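Local coordinates for cellulose biosynthesis protein BcsG (Salmonella typhimurium LT2, PDB 5OLT) that is required for cellulose biosynthesis, this chain being its zinc-binding extramembrane domain, a metalloenzyme of the alkaline phosphatase family, at residues Asp148-Phe153 and Asp184-Tyr189; Thr178-Phe183 and Asn223-Val228. All blocks are in the same frame, centred on the assembly; numbering follows the deposited sequence.

Interaction 1 of 2, residues Asp148-Phe153 and Asp184-Tyr189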
loop_
_atom_site.group_PDB
_atom_site.type_symbol
_atom_site.label_atom_id
_atom_site.label_comp_id
_atom_site.label_asym_id
_atom_site.label_seq_id
_atom_site.Cartn_x
_atom_site.Cartn_y
_atom_site.Cartn_z
ATOM N N ASP A 148 -13.514 -0.217 -8.569
ATOM C CA ASP A 148 -14.007 -0.950 -9.732
ATOM C C ASP A 148 -15.102 -1.948 -9.325
ATOM O O ASP A 148 -15.428 -2.860 -10.070
ATOM C CB ASP A 148 -12.872 -1.593 -10.530
ATOM C CG ASP A 148 -12.130 -2.650 -9.766
ATOM O OD1 ASP A 148 -12.574 -3.069 -8.691
ATOM O OD2 ASP A 148 -11.041 -3.086 -10.276
ATOM N N HIS A 149 -15.688 -1.736 -8.142
ATOM C CA HIS A 149 -16.731 -2.610 -7.632
ATOM C C HIS A 149 -17.577 -1.802 -6.663
ATOM O O HIS A 149 -17.260 -0.653 -6.366
ATOM C CB HIS A 149 -16.086 -3.836 -6.948
ATOM C CG HIS A 149 -15.281 -3.507 -5.726
ATOM N ND1 HIS A 149 -13.996 -2.997 -5.731
ATOM C CD2 HIS A 149 -15.632 -3.626 -4.423
ATOM C CE1 HIS A 149 -13.594 -2.829 -4.475
ATOM N NE2 HIS A 149 -14.571 -3.213 -3.666
ATOM N N ASN A 150 -18.670 -2.389 -6.165
ATOM C CA ASN A 150 -19.578 -1.571 -5.363
ATOM C C ASN A 150 -19.234 -1.541 -3.880
ATOM O O ASN A 150 -19.901 -0.821 -3.121
ATOM C CB ASN A 150 -21.045 -1.978 -5.604
ATOM C CG ASN A 150 -21.351 -3.399 -5.132
ATOM O OD1 ASN A 150 -20.655 -3.948 -4.274
ATOM N ND2 ASN A 150 -22.425 -3.993 -5.665
ATOM N N GLY A 151 -18.224 -2.304 -3.435
ATOM C CA GLY A 151 -17.815 -2.246 -2.007
ATOM C C GLY A 151 -18.770 -2.881 -1.009
ATOM O O GLY A 151 -18.547 -2.753 0.188
ATOM N N GLU A 152 -19.804 -3.582 -1.482
ATOM C CA GLU A 152 -20.798 -4.135 -0.563
ATOM C C GLU A 152 -20.280 -5.347 0.163
ATOM O O GLU A 152 -20.464 -5.459 1.383
ATOM C CB GLU A 152 -22.111 -4.436 -1.286
ATOM C CG GLU A 152 -22.856 -3.191 -1.686
ATOM C CD GLU A 152 -24.139 -3.471 -2.469
ATOM O OE1 GLU A 152 -24.580 -4.647 -2.572
ATOM O OE2 GLU A 152 -24.706 -2.488 -2.993
ATOM N N PHE A 153 -19.585 -6.222 -0.562
ATOM C CA PHE A 153 -19.125 -7.458 0.025
ATOM C C PHE A 153 -18.217 -7.185 1.215
ATOM O O PHE A 153 -17.340 -6.308 1.150
ATOM C CB PHE A 153 -18.411 -8.345 -0.984
ATOM C CG PHE A 153 -17.931 -9.622 -0.367
ATOM C CD1 PHE A 153 -18.832 -10.679 -0.165
ATOM C CD2 PHE A 153 -16.621 -9.735 0.125
ATOM C CE1 PHE A 153 -18.405 -11.861 0.433
ATOM C CE2 PHE A 153 -16.196 -10.914 0.743
ATOM C CZ PHE A 153 -17.092 -11.971 0.899
ATOM N N ASP A 184 -19.334 -12.515 -5.540
ATOM C CA ASP A 184 -20.680 -12.227 -4.971
ATOM C C ASP A 184 -21.787 -11.923 -6.024
ATOM O O ASP A 184 -22.911 -11.620 -5.664
ATOM C CB ASP A 184 -20.617 -11.159 -3.826
ATOM C CG ASP A 184 -20.766 -9.691 -4.323
ATOM O OD1 ASP A 184 -20.593 -9.419 -5.531
ATOM O OD2 ASP A 184 -21.074 -8.787 -3.490
ATOM N N GLY A 185 -21.449 -12.011 -7.309
ATOM C CA GLY A 185 -22.408 -11.753 -8.410
ATOM C C GLY A 185 -22.456 -10.304 -8.951
ATOM O O GLY A 185 -23.062 -10.014 -10.005
ATOM N N SER A 186 -21.829 -9.389 -8.235
ATOM C CA SER A 186 -21.859 -8.009 -8.637
ATOM C C SER A 186 -20.708 -7.703 -9.615
ATOM O O SER A 186 -19.773 -8.497 -9.777
ATOM C CB SER A 186 -21.838 -7.066 -7.429
ATOM O OG SER A 186 -20.633 -7.216 -6.737
ATOM N N PRO A 187 -20.799 -6.567 -10.300
ATOM C CA PRO A 187 -19.817 -6.316 -11.344
ATOM C C PRO A 187 -18.456 -5.896 -10.830
ATOM O O PRO A 187 -18.334 -5.211 -9.799
ATOM C CB PRO A 187 -20.417 -5.141 -12.133
ATOM C CG PRO A 187 -21.844 -5.103 -11.788
ATOM C CD PRO A 187 -21.937 -5.628 -10.380
ATOM N N VAL A 188 -17.433 -6.311 -11.565
ATOM C CA VAL A 188 -16.115 -5.671 -11.447
ATOM C C VAL A 188 -15.921 -4.912 -12.753
ATOM O O VAL A 188 -15.888 -5.531 -13.849
ATOM C CB VAL A 188 -14.992 -6.693 -11.219
ATOM C CG1 VAL A 188 -13.684 -5.919 -11.004
ATOM C CG2 VAL A 188 -15.318 -7.569 -10.014
ATOM N N TYR A 189 -15.879 -3.586 -12.668
ATOM C CA TYR A 189 -15.791 -2.769 -13.859
ATOM C C TYR A 189 -14.386 -2.798 -14.455
ATOM O O TYR A 189 -13.395 -3.006 -13.727
ATOM C CB TYR A 189 -16.166 -1.323 -13.523
ATOM C CG TYR A 189 -17.567 -1.259 -13.003
ATOM C CD1 TYR A 189 -18.639 -1.543 -13.855
ATOM C CD2 TYR A 189 -17.825 -0.941 -11.663
ATOM C CE1 TYR A 189 -19.947 -1.542 -13.381
ATOM C CE2 TYR A 189 -19.149 -0.927 -11.180
ATOM C CZ TYR A 189 -20.187 -1.218 -12.050
ATOM O OH TYR A 189 -21.481 -1.170 -11.561
HETATM O O HOH W 1 -19.363 -4.907 -7.304
HETATM O O HOH W 2 -19.773 -6.358 -3.442
HETATM O O HOH W 3 -23.336 -6.619 -4.176
#
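The Phe153 and Asp184 side chains slide past each other in opposite directions, ring and carboxylate planes 87° apart; Asp184 CB meets the ring obliquely at CD1, while OD2 comes within 3.7 Å of Phe153 CB. The Tyr189 ring takes Asp148 O and His149 N obliquely near CD2. At the edge of the His149 imidazole, in its plane, ND1 donates to Asp148 OD1 (3.3 Å), which also accepts from the backbone N of Leu217; this His-carboxylate pair is buried, the His149 side chain about 8 Å from the zinc ion. Asp148 also lies alongside Val188, CG against CG1. The direct bond across the contact is Tyr189 N to Asp148 O (2.7 Å), joining the loop that follows strand 142-147 of the central sheet to strand 187-189. Val188 CA adds a CA-H...O contact to the same oxygen.

Two Asx turns face each other beyond this bond. Asn150 OD1 accepts from Glu152 N. A chi1 of 90° turns the Asp184 carboxylate back toward its own chain, where OD1 takes Ser186 OG (2.5 Å) by its syn lone pair and Ser186 N on the anti side, 34° out of the carboxylate plane. Water fills in between the turns: one molecule links Asn150 N, Ser186 OG and Pro187 O, another donates hydrogen bonds to Asn150 OD1 and Asp184 OD2 (2.8 Å) while accepting from Phe153 N.

Interaction 2 of 2, residues Thr178-Phe183 and Asn223-Val228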
loop_
_atom_site.group_PDB
_atom_site.type_symbol
_atom_site.label_atom_id
_atom_site.label_comp_id
_atom_site.label_asym_id
_atom_site.label_seq_id
_atom_site.Cartn_x
_atom_site.Cartn_y
_atom_site.Cartn_z
ATOM N N THR A 178 -18.420 -3.728 -17.798
ATOM C CA THR A 178 -18.134 -4.786 -16.840
ATOM C C THR A 178 -17.046 -5.697 -17.403
ATOM O O THR A 178 -17.141 -6.202 -18.546
ATOM C CB THR A 178 -19.421 -5.576 -16.591
ATOM O OG1 THR A 178 -20.322 -4.728 -15.880
ATOM C CG2 THR A 178 -19.181 -6.810 -15.735
ATOM N N ALA A 179 -15.981 -5.890 -16.628
ATOM C CA ALA A 179 -14.901 -6.798 -17.013
ATOM C C ALA A 179 -15.110 -8.221 -16.489
ATOM O O ALA A 179 -14.779 -9.210 -17.199
ATOM C CB ALA A 179 -13.613 -6.244 -16.486
ATOM N N LEU A 180 -15.610 -8.326 -15.258
ATOM C CA LEU A 180 -15.791 -9.594 -14.562
ATOM C C LEU A 180 -17.065 -9.512 -13.747
ATOM O O LEU A 180 -17.518 -8.443 -13.383
ATOM C CB LEU A 180 -14.621 -9.893 -13.591
ATOM C CG LEU A 180 -13.236 -10.065 -14.249
ATOM C CD1 LEU A 180 -12.136 -9.815 -13.218
ATOM C CD2 LEU A 180 -13.103 -11.452 -14.866
ATOM N N LEU A 181 -17.613 -10.675 -13.423
ATOM C CA LEU A 181 -18.577 -10.779 -12.329
ATOM C C LEU A 181 -17.907 -11.350 -11.113
ATOM O O LEU A 181 -17.095 -12.292 -11.212
ATOM C CB LEU A 181 -19.812 -11.582 -12.742
ATOM C CG LEU A 181 -20.597 -10.864 -13.844
ATOM C CD1 LEU A 181 -21.780 -11.760 -14.255
ATOM C CD2 LEU A 181 -21.079 -9.439 -13.493
ATOM N N SER A 182 -18.233 -10.769 -9.960
ATOM C CA SER A 182 -17.457 -11.041 -8.797
ATOM C C SER A 182 -17.989 -12.286 -8.188
ATOM O O SER A 182 -19.034 -12.813 -8.589
ATOM C CB SER A 182 -17.417 -9.863 -7.806
ATOM O OG SER A 182 -18.678 -9.694 -7.208
ATOM N N PHE A 183 -17.179 -12.805 -7.277
ATOM C CA PHE A 183 -17.521 -13.946 -6.435
ATOM C C PHE A 183 -18.871 -13.770 -5.709
ATOM O O PHE A 183 -19.475 -14.766 -5.325
ATOM C CB PHE A 183 -16.378 -14.168 -5.432
ATOM C CG PHE A 183 -16.033 -12.936 -4.639
ATOM C CD1 PHE A 183 -15.208 -11.928 -5.193
ATOM C CD2 PHE A 183 -16.547 -12.757 -3.353
ATOM C CE1 PHE A 183 -14.922 -10.768 -4.473
ATOM C CE2 PHE A 183 -16.246 -11.614 -2.627
ATOM C CZ PHE A 183 -15.429 -10.616 -3.184
ATOM N N ASN A 223 -13.814 -14.594 -9.170
ATOM C CA ASN A 223 -14.263 -13.716 -10.250
ATOM C C ASN A 223 -14.238 -14.456 -11.563
ATOM O O ASN A 223 -13.335 -15.251 -11.841
ATOM C CB ASN A 223 -13.358 -12.504 -10.375
ATOM C CG ASN A 223 -13.513 -11.535 -9.215
ATOM O OD1 ASN A 223 -14.438 -11.648 -8.387
ATOM N ND2 ASN A 223 -12.604 -10.582 -9.136
ATOM N N HIS A 224 -15.239 -14.187 -12.393
ATOM C CA HIS A 224 -15.350 -14.864 -13.689
ATOM C C HIS A 224 -15.771 -13.921 -14.804
ATOM O O HIS A 224 -16.359 -12.887 -14.551
ATOM C CB HIS A 224 -16.321 -16.028 -13.593
ATOM C CG HIS A 224 -17.647 -15.675 -13.012
ATOM N ND1 HIS A 224 -17.874 -15.626 -11.648
ATOM C CD2 HIS A 224 -18.824 -15.336 -13.605
ATOM C CE1 HIS A 224 -19.139 -15.277 -11.427
ATOM N NE2 HIS A 224 -19.732 -15.089 -12.595
ATOM N N PHE A 225 -15.422 -14.260 -16.045
ATOM C CA PHE A 225 -15.949 -13.505 -17.181
ATOM C C PHE A 225 -17.471 -13.714 -17.257
ATOM O O PHE A 225 -17.952 -14.784 -16.885
ATOM C CB PHE A 225 -15.284 -13.935 -18.476
ATOM C CG PHE A 225 -13.833 -13.589 -18.537
ATOM C CD1 PHE A 225 -13.412 -12.260 -18.473
ATOM C CD2 PHE A 225 -12.869 -14.598 -18.630
ATOM C CE1 PHE A 225 -12.049 -11.952 -18.523
ATOM C CE2 PHE A 225 -11.515 -14.293 -18.687
ATOM C CZ PHE A 225 -11.109 -12.970 -18.613
ATOM N N PRO A 226 -18.230 -12.677 -17.677
ATOM C CA PRO A 226 -19.696 -12.823 -17.679
ATOM C C PRO A 226 -20.079 -14.018 -18.522
ATOM O O PRO A 226 -19.563 -14.215 -19.614
ATOM C CB PRO A 226 -20.167 -11.514 -18.313
ATOM C CG PRO A 226 -19.104 -10.520 -17.925
ATOM C CD PRO A 226 -17.806 -11.291 -17.986
ATOM N N GLY A 227 -20.955 -14.841 -17.995
ATOM C CA GLY A 227 -21.391 -16.047 -18.707
ATOM C C GLY A 227 -20.503 -17.259 -18.574
ATOM O O GLY A 227 -20.855 -18.343 -19.021
ATOM N N VAL A 228 -19.318 -17.111 -17.992
ATOM C CA VAL A 228 -18.394 -18.237 -17.923
ATOM C C VAL A 228 -18.503 -18.800 -16.513
ATOM O O VAL A 228 -18.489 -18.067 -15.514
ATOM C CB VAL A 228 -16.957 -17.791 -18.312
ATOM C CG1 VAL A 228 -15.987 -18.958 -18.168
ATOM C CG2 VAL A 228 -16.929 -17.204 -19.721
#
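Leu181 and His224 form a single antiparallel, hydrogen-bonded bridge, with Leu181 N to His224 O at 2.8 Å and His224 N to Leu181 O at 2.9 Å. Leu180 CA and Asn223 CA make CA-H...O contacts to His224 O and Leu181 O, respectively. A chi1 of 52° turns the His224 imidazole back over its own backbone, so that one face receives Leu181 O, 3.4 Å above the plane and offset toward the rim, and NE2 reaches Leu181 CB.

Asn223 extends the pairing with its side chain. Its OD1 accepts from Phe183 N (3.2 Å) in the carbonyl plane and also sits at the edge of the Phe183 ring, 3.3 Å from CD1; the two side chains lie alongside each other, with amide and ring planes 19° apart. Pro218 O accepts from Asn223 ND2, so both ends of this buried amide are held. The Leu180 side chain crosses that of Asn223 at about a right angle, CD1 nearing CB, while Leu180 CD2 packs 3.7 Å from Phe225 CD1. Ala179 O lies at the edge of the Phe225 ring. Pro226, in the type II turn Phe225-Val228, packs on Leu181, its CA 4.1 Å from Leu181 CD1.

Ala179 and Leu180 form a classic beta bulge opposite Val188. Strand 178-181 thus has strand 187-189 as its sheet neighbour and pairs with the 223-228 loop through Leu181, while helix 234-255 packs against Leu180 and Asn223 through Arg237 and against Phe225 through Ile236.

How the interactions relate
The centres of the two interactions are 10 Å apart, and their segments alternate along the chain: 148-153, 178-183, 184-189, then 223-228. Strands 178-181 and 187-189 follow one another and form a two-stranded antiparallel sheet, probably hydrogen-bonded between Val188 N and Leu180 O and between Val188 O and Ala179 N. This small sheet thus bridges the loops after strands 142-147 and 210-216, which are neighbours in the central seven-stranded sheet. The two contacts also meet at the Phe153 and Phe183 rings, which pack edge-to-face. Both belong to a peripheral part of the extramembrane domain, yet the side chains of His149 and Phe183 each lie about 8 Å from the zinc ion.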